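Local coordinates for petrobactin biosynthesis protein AsbB (Bacillus anthracis, PDB 3TO3), which catalyses the ATP-dependent condensation of spermidine with citryl-spermidine intermediates in the biosynthesis of the siderophore petrobactin, at residues 152-157 against 384-389; 343-348 against 454-459; 380-385 against 444-449. All blocks are in the same frame, centred on the assembly; numbering follows the deposited sequence.

Interaction 1: 152-157 against 384-389; sequences ELENHL and AVPFNG. With ATP (adenosine-5'-triphosphate), chain E.
L153 and E154 of the short helix, and L157 just after its end, meet V385 and P386 at the end of a strand and G389 in the turn after it. The contact is mainly apolar, and no hydrogen bond crosses it. CD1 of L157 does most of the touching. L157 CD1 lies 3.5 Å from P386 CG, at the bend of the proline ring, and equally close to the backbone at G389 CA. G389 has no side chain, and this lets the leucine methyl come right up to the main chain. L153 works one turn earlier. L153 CD1 reaches V385 CG2 at 3.7 Å, and L153 CB lies 4.1 Å from P386 CD. CG2 of V385 stands opposite the backbone N, chi1 of CG1 being 53°, and this branch is the one that meets L153.

The polar contacts are looser or lead outward. The E154 chain folds over at chi2 (-83°), which brings its carboxylate alongside the proline, with E154 OE2 4.0 Å from P386 CB. OE1 of E154 accepts a hydrogen bond from Q282 NE2. N388 ND2 donates to OE1 of the same Q282, so one glutamine side chain joins both segments.

Within 384-389 the chain turns after P386, and G389 N bonds back to P386 O at 2.7 Å. N388 sits in this turn and meets ATP, its CB 3.4 Å from N6 of the adenine. The helix and the strand run in nearly the same direction, with axes 20° apart. The contact thus packs helix 150-156 on the edge of the mixed sheet, beside the adenine end of the ATP pocket of this IucA/IucC-family synthetase.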
loop_
_atom_site.group_PDB
_atom_site.type_symbol
_atom_site.label_atom_id
_atom_site.label_comp_id
_atom_site.label_asym_id
_atom_site.label_seq_id
_atom_site.Cartn_x
_atom_site.Cartn_y
_atom_site.Cartn_z
ATOM N N GLU B 152 -10.353 -29.573 -9.079
ATOM C CA GLU B 152 -11.471 -29.214 -8.207
ATOM C C GLU B 152 -11.031 -29.094 -6.755
ATOM O O GLU B 152 -11.471 -28.187 -6.041
ATOM C CB GLU B 152 -12.604 -30.237 -8.318
ATOM C CG GLU B 152 -13.696 -29.907 -9.331
ATOM C CD GLU B 152 -14.514 -31.148 -9.744
ATOM O OE1 GLU B 152 -14.229 -32.267 -9.246
ATOM O OE2 GLU B 152 -15.440 -31.000 -10.580
ATOM N N LEU B 153 -10.149 -29.988 -6.311
ATOM C CA LEU B 153 -9.640 -29.897 -4.939
ATOM C C LEU B 153 -8.716 -28.704 -4.685
ATOM O O LEU B 153 -8.769 -28.109 -3.605
ATOM C CB LEU B 153 -8.942 -31.181 -4.530
ATOM C CG LEU B 153 -9.873 -32.305 -4.101
ATOM C CD1 LEU B 153 -9.122 -33.621 -4.099
ATOM C CD2 LEU B 153 -10.434 -31.975 -2.719
ATOM N N GLU B 154 -7.855 -28.368 -5.647
ATOM C CA GLU B 154 -6.978 -27.221 -5.454
ATOM C C GLU B 154 -7.817 -26.029 -5.011
ATOM O O GLU B 154 -7.476 -25.376 -4.026
ATOM C CB GLU B 154 -6.161 -26.870 -6.707
ATOM C CG GLU B 154 -4.868 -27.677 -6.899
ATOM C CD GLU B 154 -3.660 -27.144 -6.102
ATOM O OE1 GLU B 154 -3.740 -26.043 -5.515
ATOM O OE2 GLU B 154 -2.612 -27.839 -6.076
ATOM N N ASN B 155 -8.912 -25.755 -5.723
ATOM C CA ASN B 155 -9.747 -24.591 -5.395
ATOM C C ASN B 155 -10.791 -24.821 -4.302
ATOM O O ASN B 155 -11.309 -23.866 -3.721
ATOM C CB ASN B 155 -10.418 -24.019 -6.645
ATOM C CG ASN B 155 -9.408 -23.636 -7.716
ATOM O OD1 ASN B 155 -9.152 -24.393 -8.664
ATOM N ND2 ASN B 155 -8.806 -22.464 -7.556
ATOM N N HIS B 156 -11.085 -26.077 -3.992
ATOM C CA HIS B 156 -12.012 -26.336 -2.893
ATOM C C HIS B 156 -11.374 -26.481 -1.498
ATOM O O HIS B 156 -12.080 -26.398 -0.484
ATOM C CB HIS B 156 -13.025 -27.440 -3.239
ATOM C CG HIS B 156 -14.063 -26.993 -4.228
ATOM N ND1 HIS B 156 -15.078 -26.117 -3.898
ATOM C CD2 HIS B 156 -14.219 -27.267 -5.548
ATOM C CE1 HIS B 156 -15.823 -25.885 -4.966
ATOM N NE2 HIS B 156 -15.324 -26.571 -5.980
ATOM N N LEU B 157 -10.046 -26.598 -1.421
ATOM C CA LEU B 157 -9.470 -26.516 -0.089
ATOM C C LEU B 157 -9.149 -25.056 0.082
ATOM O O LEU B 157 -8.131 -24.545 -0.392
ATOM C CB LEU B 157 -8.147 -27.276 -0.005
ATOM C CG LEU B 157 -7.997 -28.684 -0.542
ATOM C CD1 LEU B 157 -6.499 -28.982 -0.588
ATOM C CD2 LEU B 157 -8.757 -29.666 0.331
ATOM N N ALA B 384 -5.526 -37.112 -8.357
ATOM C CA ALA B 384 -4.481 -36.451 -7.593
ATOM C C ALA B 384 -5.087 -35.495 -6.604
ATOM O O ALA B 384 -6.116 -34.890 -6.872
ATOM C CB ALA B 384 -3.520 -35.686 -8.531
ATOM N N VAL B 385 -4.428 -35.343 -5.465
ATOM C CA VAL B 385 -4.882 -34.402 -4.464
ATOM C C VAL B 385 -3.659 -33.631 -3.963
ATOM O O VAL B 385 -2.602 -34.208 -3.767
ATOM C CB VAL B 385 -5.626 -35.162 -3.284
ATOM C CG1 VAL B 385 -4.772 -36.267 -2.734
ATOM C CG2 VAL B 385 -5.972 -34.226 -2.169
ATOM N N PRO B 386 -3.808 -32.322 -3.733
ATOM C CA PRO B 386 -2.719 -31.566 -3.101
ATOM C C PRO B 386 -2.388 -32.135 -1.739
ATOM O O PRO B 386 -3.290 -32.502 -0.987
ATOM C CB PRO B 386 -3.291 -30.157 -2.946
ATOM C CG PRO B 386 -4.731 -30.232 -3.353
ATOM C CD PRO B 386 -4.914 -31.460 -4.178
ATOM N N PHE B 387 -1.111 -32.189 -1.402
ATOM C CA PHE B 387 -0.714 -32.944 -0.231
ATOM C C PHE B 387 -1.289 -32.379 1.072
ATOM O O PHE B 387 -1.716 -33.139 1.925
ATOM C CB PHE B 387 0.793 -33.134 -0.183
ATOM C CG PHE B 387 1.246 -34.192 0.775
ATOM C CD1 PHE B 387 1.397 -35.494 0.357
ATOM C CD2 PHE B 387 1.511 -33.884 2.098
ATOM C CE1 PHE B 387 1.839 -36.471 1.235
ATOM C CE2 PHE B 387 1.935 -34.853 2.968
ATOM C CZ PHE B 387 2.109 -36.151 2.533
ATOM N N ASN B 388 -1.350 -31.060 1.216
ATOM C CA ASN B 388 -2.037 -30.499 2.378
ATOM C C ASN B 388 -3.557 -30.797 2.409
ATOM O O ASN B 388 -4.210 -30.657 3.432
ATOM C CB ASN B 388 -1.768 -28.999 2.524
ATOM C CG ASN B 388 -2.330 -28.184 1.365
ATOM O OD1 ASN B 388 -2.227 -28.575 0.197
ATOM N ND2 ASN B 388 -2.911 -27.033 1.686
ATOM N N GLY B 389 -4.123 -31.220 1.296
ATOM C CA GLY B 389 -5.482 -31.716 1.338
ATOM C C GLY B 389 -5.660 -32.894 2.288
ATOM O O GLY B 389 -6.705 -33.049 2.911
HETATM P PB ATP E . 4.143 -20.706 -4.938
HETATM O O1B ATP E . 3.540 -19.620 -5.792
HETATM O O2B ATP E . 5.615 -20.445 -4.754
HETATM O O3B ATP E . 3.895 -22.105 -5.613
HETATM P PA ATP E . 3.484 -19.572 -2.557
HETATM O O1A ATP E . 3.667 -18.289 -3.344
HETATM O O2A ATP E . 4.590 -19.795 -1.532
HETATM O O3A ATP E . 3.454 -20.779 -3.537
HETATM O "O5'" ATP E . 2.098 -19.470 -1.826
HETATM C "C5'" ATP E . 1.354 -20.599 -1.556
HETATM C "C4'" ATP E . 0.333 -20.473 -0.573
HETATM O "O4'" ATP E . -0.030 -21.802 -0.065
HETATM C "C3'" ATP E . 0.823 -19.707 0.596
HETATM O "O3'" ATP E . 0.046 -18.589 0.786
HETATM C "C2'" ATP E . 0.709 -20.636 1.734
HETATM O "O2'" ATP E . 0.341 -19.974 2.870
HETATM C "C1'" ATP E . -0.356 -21.571 1.272
HETATM N N9 ATP E . -0.482 -22.792 2.023
HETATM C C8 ATP E . -1.643 -23.249 2.526
HETATM N N7 ATP E . -1.391 -24.404 3.157
HETATM C C5 ATP E . -0.074 -24.693 3.054
HETATM C C6 ATP E . 0.715 -25.757 3.514
HETATM N N6 ATP E . 0.105 -26.817 4.268
HETATM N N1 ATP E . 2.040 -25.761 3.239
HETATM C C2 ATP E . 2.596 -24.755 2.531
HETATM N N3 ATP E . 1.861 -23.715 2.077
HETATM C C4 ATP E . 0.525 -23.655 2.321
#

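Interaction 2: 343-348 against 454-459; sequences RVILLK and RIALKD. With ATP (adenosine-5'-triphosphate), chain E.
R343 faces R454 across the start of this contact. In the conformer given here, one of two, the R343 guanidinium lies flat on that of R454, planes 26° apart, with R454 CD over its face, 3.5 Å from R343 NH2. The R343 carbonyl lies at the edge of the R454 guanidinium, nearly in its plane. R454 NE donates to R343 O at 3.0 Å, and NH2 adds a weak second bond. E382 has long, weak ion pairs to R454 and, in this conformer, to R343, which may ease the like charges.

V344 CG1 packs on L457 CD1 at 3.8 Å. At I345 the two strands become neighbours in the mixed sheet, running parallel with I345 beside A456 and L346 beside L457. I345 N donates to I455 O in an almost straight bond (179°), and L457 N returns one to I345 O. I345 CB meets A456 CB at 3.6 Å. I345 CG1 sits over one face of the R454 guanidinium, toward its rim.

L346 points to the other face of the sheet, where its CD2 touches L457 CD1 at 3.6 Å. L347 N donates to L457 O at 2.9 Å. L347 O takes a bond from a water that accepts from D459 N. D459 is a magnesium ligand, and its OD1 has salt bridges to K299 and R371.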
loop_
_atom_site.group_PDB
_atom_site.type_symbol
_atom_site.label_atom_id
_atom_site.label_comp_id
_atom_site.label_asym_id
_atom_site.label_seq_id
_atom_site.Cartn_x
_atom_site.Cartn_y
_atom_site.Cartn_z
ATOM N N ARG B 343 8.578 -44.223 -8.820
ATOM C CA ARG B 343 7.890 -43.616 -9.954
ATOM C C ARG B 343 7.489 -42.178 -9.626
ATOM O O ARG B 343 6.441 -41.691 -10.049
ATOM C CB ARG B 343 6.680 -44.462 -10.365
ATOM C CG ARG B 343 7.044 -45.887 -10.803
ATOM C CD ARG B 343 5.855 -46.822 -10.711
ATOM N NE ARG B 343 4.628 -46.219 -11.215
ATOM C CZ ARG B 343 3.427 -46.432 -10.690
ATOM N NH1 ARG B 343 3.288 -47.234 -9.638
ATOM N NH2 ARG B 343 2.363 -45.848 -11.218
ATOM N N VAL B 344 8.354 -41.510 -8.870
ATOM C CA VAL B 344 8.210 -40.109 -8.560
ATOM C C VAL B 344 8.013 -39.250 -9.807
ATOM O O VAL B 344 8.674 -39.459 -10.813
ATOM C CB VAL B 344 9.485 -39.620 -7.867
ATOM C CG1 VAL B 344 9.398 -38.131 -7.606
ATOM C CG2 VAL B 344 9.687 -40.391 -6.572
ATOM N N ILE B 345 7.090 -38.293 -9.738
ATOM C CA ILE B 345 6.865 -37.336 -10.819
ATOM C C ILE B 345 7.497 -36.014 -10.409
ATOM O O ILE B 345 7.282 -35.575 -9.295
ATOM C CB ILE B 345 5.377 -37.069 -10.998
ATOM C CG1 ILE B 345 4.644 -38.350 -11.348
ATOM C CG2 ILE B 345 5.122 -35.968 -12.038
ATOM C CD1 ILE B 345 3.168 -38.254 -11.023
ATOM N N LEU B 346 8.303 -35.399 -11.275
ATOM C CA LEU B 346 8.776 -34.030 -11.013
ATOM C C LEU B 346 8.141 -33.099 -12.034
ATOM O O LEU B 346 8.413 -33.243 -13.213
ATOM C CB LEU B 346 10.295 -33.948 -11.123
ATOM C CG LEU B 346 11.086 -34.824 -10.158
ATOM C CD1 LEU B 346 12.543 -34.547 -10.355
ATOM C CD2 LEU B 346 10.718 -34.567 -8.736
ATOM N N LEU B 347 7.282 -32.167 -11.627
ATOM C CA LEU B 347 6.657 -31.336 -12.661
ATOM C C LEU B 347 7.722 -30.306 -13.045
ATOM O O LEU B 347 8.101 -29.436 -12.246
ATOM C CB LEU B 347 5.407 -30.633 -12.126
ATOM C CG LEU B 347 4.330 -31.566 -11.591
ATOM C CD1 LEU B 347 3.209 -30.775 -10.975
ATOM C CD2 LEU B 347 3.810 -32.493 -12.735
ATOM N N LYS B 348 8.175 -30.378 -14.291
ATOM C CA LYS B 348 9.365 -29.651 -14.668
ATOM C C LYS B 348 8.998 -28.197 -14.911
ATOM O O LYS B 348 7.987 -27.927 -15.566
ATOM C CB LYS B 348 10.014 -30.260 -15.914
ATOM C CG LYS B 348 10.616 -31.654 -15.716
ATOM C CD LYS B 348 11.310 -32.137 -17.014
ATOM C CE LYS B 348 11.411 -33.682 -17.116
ATOM N NZ LYS B 348 10.160 -34.404 -17.553
ATOM N N ARG B 454 1.759 -42.827 -5.948
ATOM C CA ARG B 454 3.042 -42.189 -6.163
ATOM C C ARG B 454 2.946 -40.691 -5.820
ATOM O O ARG B 454 1.843 -40.163 -5.611
ATOM C CB ARG B 454 3.508 -42.432 -7.614
ATOM C CG ARG B 454 2.606 -41.782 -8.664
ATOM C CD ARG B 454 2.547 -42.591 -9.929
ATOM N NE ARG B 454 3.644 -42.293 -10.845
ATOM C CZ ARG B 454 3.487 -41.975 -12.125
ATOM N NH1 ARG B 454 2.272 -41.890 -12.657
ATOM N NH2 ARG B 454 4.549 -41.734 -12.868
ATOM N N ILE B 455 4.103 -40.033 -5.707
ATOM C CA ILE B 455 4.177 -38.614 -5.373
ATOM C C ILE B 455 4.652 -37.718 -6.541
ATOM O O ILE B 455 5.489 -38.113 -7.359
ATOM C CB ILE B 455 5.082 -38.398 -4.145
ATOM C CG1 ILE B 455 4.688 -37.117 -3.435
ATOM C CG2 ILE B 455 6.547 -38.405 -4.525
ATOM C CD1 ILE B 455 3.214 -37.129 -3.024
ATOM N N ALA B 456 4.109 -36.513 -6.630
ATOM C CA ALA B 456 4.548 -35.565 -7.653
ATOM C C ALA B 456 5.029 -34.341 -6.924
ATOM O O ALA B 456 4.402 -33.922 -5.962
ATOM C CB ALA B 456 3.420 -35.202 -8.574
ATOM N N LEU B 457 6.155 -33.785 -7.355
ATOM C CA LEU B 457 6.781 -32.677 -6.632
ATOM C C LEU B 457 6.864 -31.480 -7.541
ATOM O O LEU B 457 6.981 -31.621 -8.763
ATOM C CB LEU B 457 8.166 -33.070 -6.128
ATOM C CG LEU B 457 8.177 -34.345 -5.280
ATOM C CD1 LEU B 457 9.508 -35.040 -5.391
ATOM C CD2 LEU B 457 7.838 -34.015 -3.837
ATOM N N LYS B 458 6.754 -30.300 -6.959
ATOM C CA LYS B 458 6.805 -29.069 -7.742
ATOM C C LYS B 458 7.462 -27.967 -6.925
ATOM O O LYS B 458 7.783 -28.185 -5.751
ATOM C CB LYS B 458 5.407 -28.644 -8.205
ATOM C CG LYS B 458 4.349 -28.477 -7.085
ATOM C CD LYS B 458 3.025 -28.018 -7.738
ATOM C CE LYS B 458 1.940 -27.609 -6.707
ATOM N NZ LYS B 458 2.305 -26.353 -5.963
ATOM N N ASP B 459 7.607 -26.794 -7.556
ATOM C CA ASP B 459 8.285 -25.622 -7.004
ATOM C C ASP B 459 9.728 -25.860 -6.545
ATOM O O ASP B 459 10.008 -25.861 -5.344
ATOM C CB ASP B 459 7.458 -24.989 -5.876
ATOM C CG ASP B 459 6.258 -24.212 -6.397
ATOM O OD1 ASP B 459 6.379 -23.549 -7.451
ATOM O OD2 ASP B 459 5.182 -24.277 -5.761
HETATM P PB ATP E . 4.143 -20.706 -4.938
HETATM O O1B ATP E . 3.540 -19.620 -5.792
HETATM O O2B ATP E . 5.615 -20.445 -4.754
HETATM O O3B ATP E . 3.895 -22.105 -5.613
HETATM P PA ATP E . 3.484 -19.572 -2.557
HETATM O O1A ATP E . 3.667 -18.289 -3.344
HETATM O O2A ATP E . 4.590 -19.795 -1.532
HETATM O O3A ATP E . 3.454 -20.779 -3.537
HETATM O "O5'" ATP E . 2.098 -19.470 -1.826
HETATM C "C5'" ATP E . 1.354 -20.599 -1.556
HETATM C "C4'" ATP E . 0.333 -20.473 -0.573
HETATM O "O4'" ATP E . -0.030 -21.802 -0.065
HETATM C "C3'" ATP E . 0.823 -19.707 0.596
HETATM O "O3'" ATP E . 0.046 -18.589 0.786
HETATM C "C2'" ATP E . 0.709 -20.636 1.734
HETATM O "O2'" ATP E . 0.341 -19.974 2.870
HETATM C "C1'" ATP E . -0.356 -21.571 1.272
HETATM N N9 ATP E . -0.482 -22.792 2.023
HETATM C C8 ATP E . -1.643 -23.249 2.526
HETATM N N7 ATP E . -1.391 -24.404 3.157
HETATM C C5 ATP E . -0.074 -24.693 3.054
HETATM C C6 ATP E . 0.715 -25.757 3.514
HETATM N N6 ATP E . 0.105 -26.817 4.268
HETATM N N1 ATP E . 2.040 -25.761 3.239
HETATM C C2 ATP E . 2.596 -24.755 2.531
HETATM N N3 ATP E . 1.861 -23.715 2.077
HETATM C C4 ATP E . 0.525 -23.655 2.321
HETATM O O HOH W 1 7.733 -27.602 -10.210
#

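Interaction 3: 380-385 against 444-449; sequences EQEDAV and ILVHKE
Two antiparallel strands of the mixed sheet, 383-386 and 443-448, meet here at the sheet's edge. D383 pairs with H447 and V385 with L445 as hydrogen-bonded pairs; A384 and V446 form the non-hydrogen-bonded pair between them. H447 N donates to D383 O at 2.8 Å, and D383 N answers with a bond to H447 O. V385 N and L445 O are joined at 2.9 Å, with the donor in the carbonyl plane. L445 N completes the set by binding V385 O. In the gap between these bonds A384 CA comes to 3.2 Å from L445 O, a CA-H...O contact.

On the face of A384 and V446, A384 CB packs on I444 CG2 at 3.7 Å. Further along, V446 CG1 meets the carboxylate of E382, 3.6 Å from OE1. That oxygen is bonded to the backbone N of G379 and has a long, weak ion pair with R454. The K448 amine, NZ, stays 4.2 Å from E382 OE2, too far for a salt bridge. The lysine chain instead runs beside Q381 CB and E382 CG, and its NZ makes a weak bond to a water that also accepts from Q381 N.

On the other face, V385 CG1 lies beside L445 CB, the two side chains pointing the same way. H447 has CG between its backbone N and carbonyl carbon (chi1 68°), which swings the ring back over the neighbouring strand. D383 O then sits over one ring face. ND1 is hydrogen-bonded to G450 N in the turn between strands. The other ring nitrogen, H447 NE2, lies 2.9 Å from a water in the ring plane, and this water donates to A384 O.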
loop_
_atom_site.group_PDB
_atom_site.type_symbol
_atom_site.label_atom_id
_atom_site.label_comp_id
_atom_site.label_asym_id
_atom_site.label_seq_id
_atom_site.Cartn_x
_atom_site.Cartn_y
_atom_site.Cartn_z
ATOM N N GLU B 380 -4.755 -43.737 -16.354
ATOM C CA GLU B 380 -6.173 -43.690 -16.695
ATOM C C GLU B 380 -7.115 -43.789 -15.493
ATOM O O GLU B 380 -8.165 -43.147 -15.475
ATOM C CB GLU B 380 -6.533 -44.720 -17.767
ATOM C CG GLU B 380 -7.914 -44.495 -18.360
ATOM C CD GLU B 380 -8.125 -45.239 -19.670
ATOM O OE1 GLU B 380 -8.215 -44.568 -20.724
ATOM O OE2 GLU B 380 -8.211 -46.489 -19.650
ATOM N N GLN B 381 -6.763 -44.588 -14.495
ATOM C CA GLN B 381 -7.600 -44.627 -13.300
ATOM C C GLN B 381 -7.122 -43.732 -12.154
ATOM O O GLN B 381 -7.773 -43.655 -11.117
ATOM C CB GLN B 381 -7.771 -46.062 -12.815
ATOM C CG GLN B 381 -8.476 -46.961 -13.812
ATOM C CD GLN B 381 -8.188 -48.417 -13.544
ATOM O OE1 GLN B 381 -7.093 -48.902 -13.831
ATOM N NE2 GLN B 381 -9.157 -49.120 -12.968
ATOM N N GLU B 382 -5.992 -43.055 -12.339
ATOM C CA GLU B 382 -5.392 -42.264 -11.264
ATOM C C GLU B 382 -6.037 -40.883 -11.125
ATOM O O GLU B 382 -6.431 -40.289 -12.105
ATOM C CB GLU B 382 -3.877 -42.139 -11.490
ATOM C CG GLU B 382 -3.156 -43.481 -11.541
ATOM C CD GLU B 382 -1.637 -43.390 -11.753
ATOM O OE1 GLU B 382 -1.103 -42.376 -12.281
ATOM O OE2 GLU B 382 -0.969 -44.381 -11.382
ATOM N N ASP B 383 -6.170 -40.382 -9.903
ATOM C CA ASP B 383 -6.432 -38.949 -9.693
ATOM C C ASP B 383 -5.383 -38.378 -8.731
ATOM O O ASP B 383 -4.444 -39.083 -8.336
ATOM C CB ASP B 383 -7.858 -38.675 -9.186
ATOM C CG ASP B 383 -8.436 -37.338 -9.711
ATOM O OD1 ASP B 383 -7.660 -36.374 -9.997
ATOM O OD2 ASP B 383 -9.681 -37.263 -9.841
ATOM N N ALA B 384 -5.526 -37.112 -8.357
ATOM C CA ALA B 384 -4.481 -36.451 -7.593
ATOM C C ALA B 384 -5.087 -35.495 -6.604
ATOM O O ALA B 384 -6.116 -34.890 -6.872
ATOM C CB ALA B 384 -3.520 -35.686 -8.531
ATOM N N VAL B 385 -4.428 -35.343 -5.465
ATOM C CA VAL B 385 -4.882 -34.402 -4.464
ATOM C C VAL B 385 -3.659 -33.631 -3.963
ATOM O O VAL B 385 -2.602 -34.208 -3.767
ATOM C CB VAL B 385 -5.626 -35.162 -3.284
ATOM C CG1 VAL B 385 -4.772 -36.267 -2.734
ATOM C CG2 VAL B 385 -5.972 -34.226 -2.169
ATOM N N ILE B 444 2.113 -33.385 -4.395
ATOM C CA ILE B 444 0.836 -33.839 -4.901
ATOM C C ILE B 444 0.743 -35.341 -4.765
ATOM O O ILE B 444 1.576 -36.058 -5.309
ATOM C CB ILE B 444 0.673 -33.424 -6.370
ATOM C CG1 ILE B 444 0.768 -31.898 -6.462
ATOM C CG2 ILE B 444 -0.652 -33.939 -6.915
ATOM C CD1 ILE B 444 0.599 -31.346 -7.840
ATOM N N LEU B 445 -0.250 -35.839 -4.028
ATOM C CA LEU B 445 -0.433 -37.295 -3.964
ATOM C C LEU B 445 -1.202 -37.782 -5.165
ATOM O O LEU B 445 -2.283 -37.277 -5.451
ATOM C CB LEU B 445 -1.153 -37.742 -2.693
ATOM C CG LEU B 445 -1.405 -39.250 -2.579
ATOM C CD1 LEU B 445 -0.100 -39.999 -2.334
ATOM C CD2 LEU B 445 -2.386 -39.522 -1.434
ATOM N N VAL B 446 -0.628 -38.737 -5.889
ATOM C CA VAL B 446 -1.365 -39.432 -6.929
ATOM C C VAL B 446 -1.941 -40.717 -6.335
ATOM O O VAL B 446 -1.244 -41.467 -5.649
ATOM C CB VAL B 446 -0.473 -39.776 -8.105
ATOM C CG1 VAL B 446 -1.276 -40.512 -9.188
ATOM C CG2 VAL B 446 0.130 -38.512 -8.655
ATOM N N HIS B 447 -3.226 -40.953 -6.564
ATOM C CA HIS B 447 -3.903 -42.043 -5.880
ATOM C C HIS B 447 -4.873 -42.739 -6.819
ATOM O O HIS B 447 -5.231 -42.209 -7.881
ATOM C CB HIS B 447 -4.657 -41.506 -4.658
ATOM C CG HIS B 447 -5.823 -40.633 -5.015
ATOM N ND1 HIS B 447 -7.048 -41.148 -5.387
ATOM C CD2 HIS B 447 -5.947 -39.284 -5.074
ATOM C CE1 HIS B 447 -7.876 -40.152 -5.662
ATOM N NE2 HIS B 447 -7.231 -39.013 -5.488
ATOM N N LYS B 448 -5.299 -43.940 -6.449
ATOM C CA LYS B 448 -6.324 -44.620 -7.239
ATOM C C LYS B 448 -7.502 -44.868 -6.307
ATOM O O LYS B 448 -7.444 -45.724 -5.401
ATOM C CB LYS B 448 -5.747 -45.930 -7.782
ATOM C CG LYS B 448 -6.558 -46.597 -8.847
ATOM C CD LYS B 448 -5.710 -47.643 -9.554
ATOM C CE LYS B 448 -4.319 -47.086 -9.901
ATOM N NZ LYS B 448 -3.901 -47.413 -11.311
ATOM N N GLU B 449 -8.580 -44.120 -6.521
ATOM C CA GLU B 449 -9.694 -44.192 -5.589
ATOM C C GLU B 449 -9.203 -44.159 -4.123
ATOM O O GLU B 449 -9.663 -44.953 -3.287
ATOM C CB GLU B 449 -10.550 -45.437 -5.854
ATOM C CG GLU B 449 -11.259 -45.446 -7.206
ATOM C CD GLU B 449 -12.154 -46.684 -7.369
ATOM O OE1 GLU B 449 -11.674 -47.823 -7.127
ATOM O OE2 GLU B 449 -13.346 -46.524 -7.722
HETATM O O HOH W 2 -8.745 -42.215 -8.997
HETATM O O HOH W 3 -3.966 -46.221 -14.350
HETATM O O HOH W 4 -8.547 -36.669 -6.673
#

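All three interactions reach one mixed sheet. Interactions 1 and 3 share A384 and V385 on strand 383-386. This strand takes helix 150-156 in interaction 1 and strand 443-448 in interaction 3; the centres of interactions 1 and 3 are 11 Å apart. Interactions 2 and 3 join through strands 443-448 and 451-457, with probable hydrogen bonds A456 O to I444 N (2.8 Å) and R454 O to V446 N (2.9 Å). F387 CD1 also packs on I455 CD1 at 4.2 Å, linking interactions 1 and 2. These two approach opposite ends of ATP: N388 at the adenine, D459 at the phosphates and magnesium. Interaction 3 lies further off, with the I444 side chain about 10 Å from ATP.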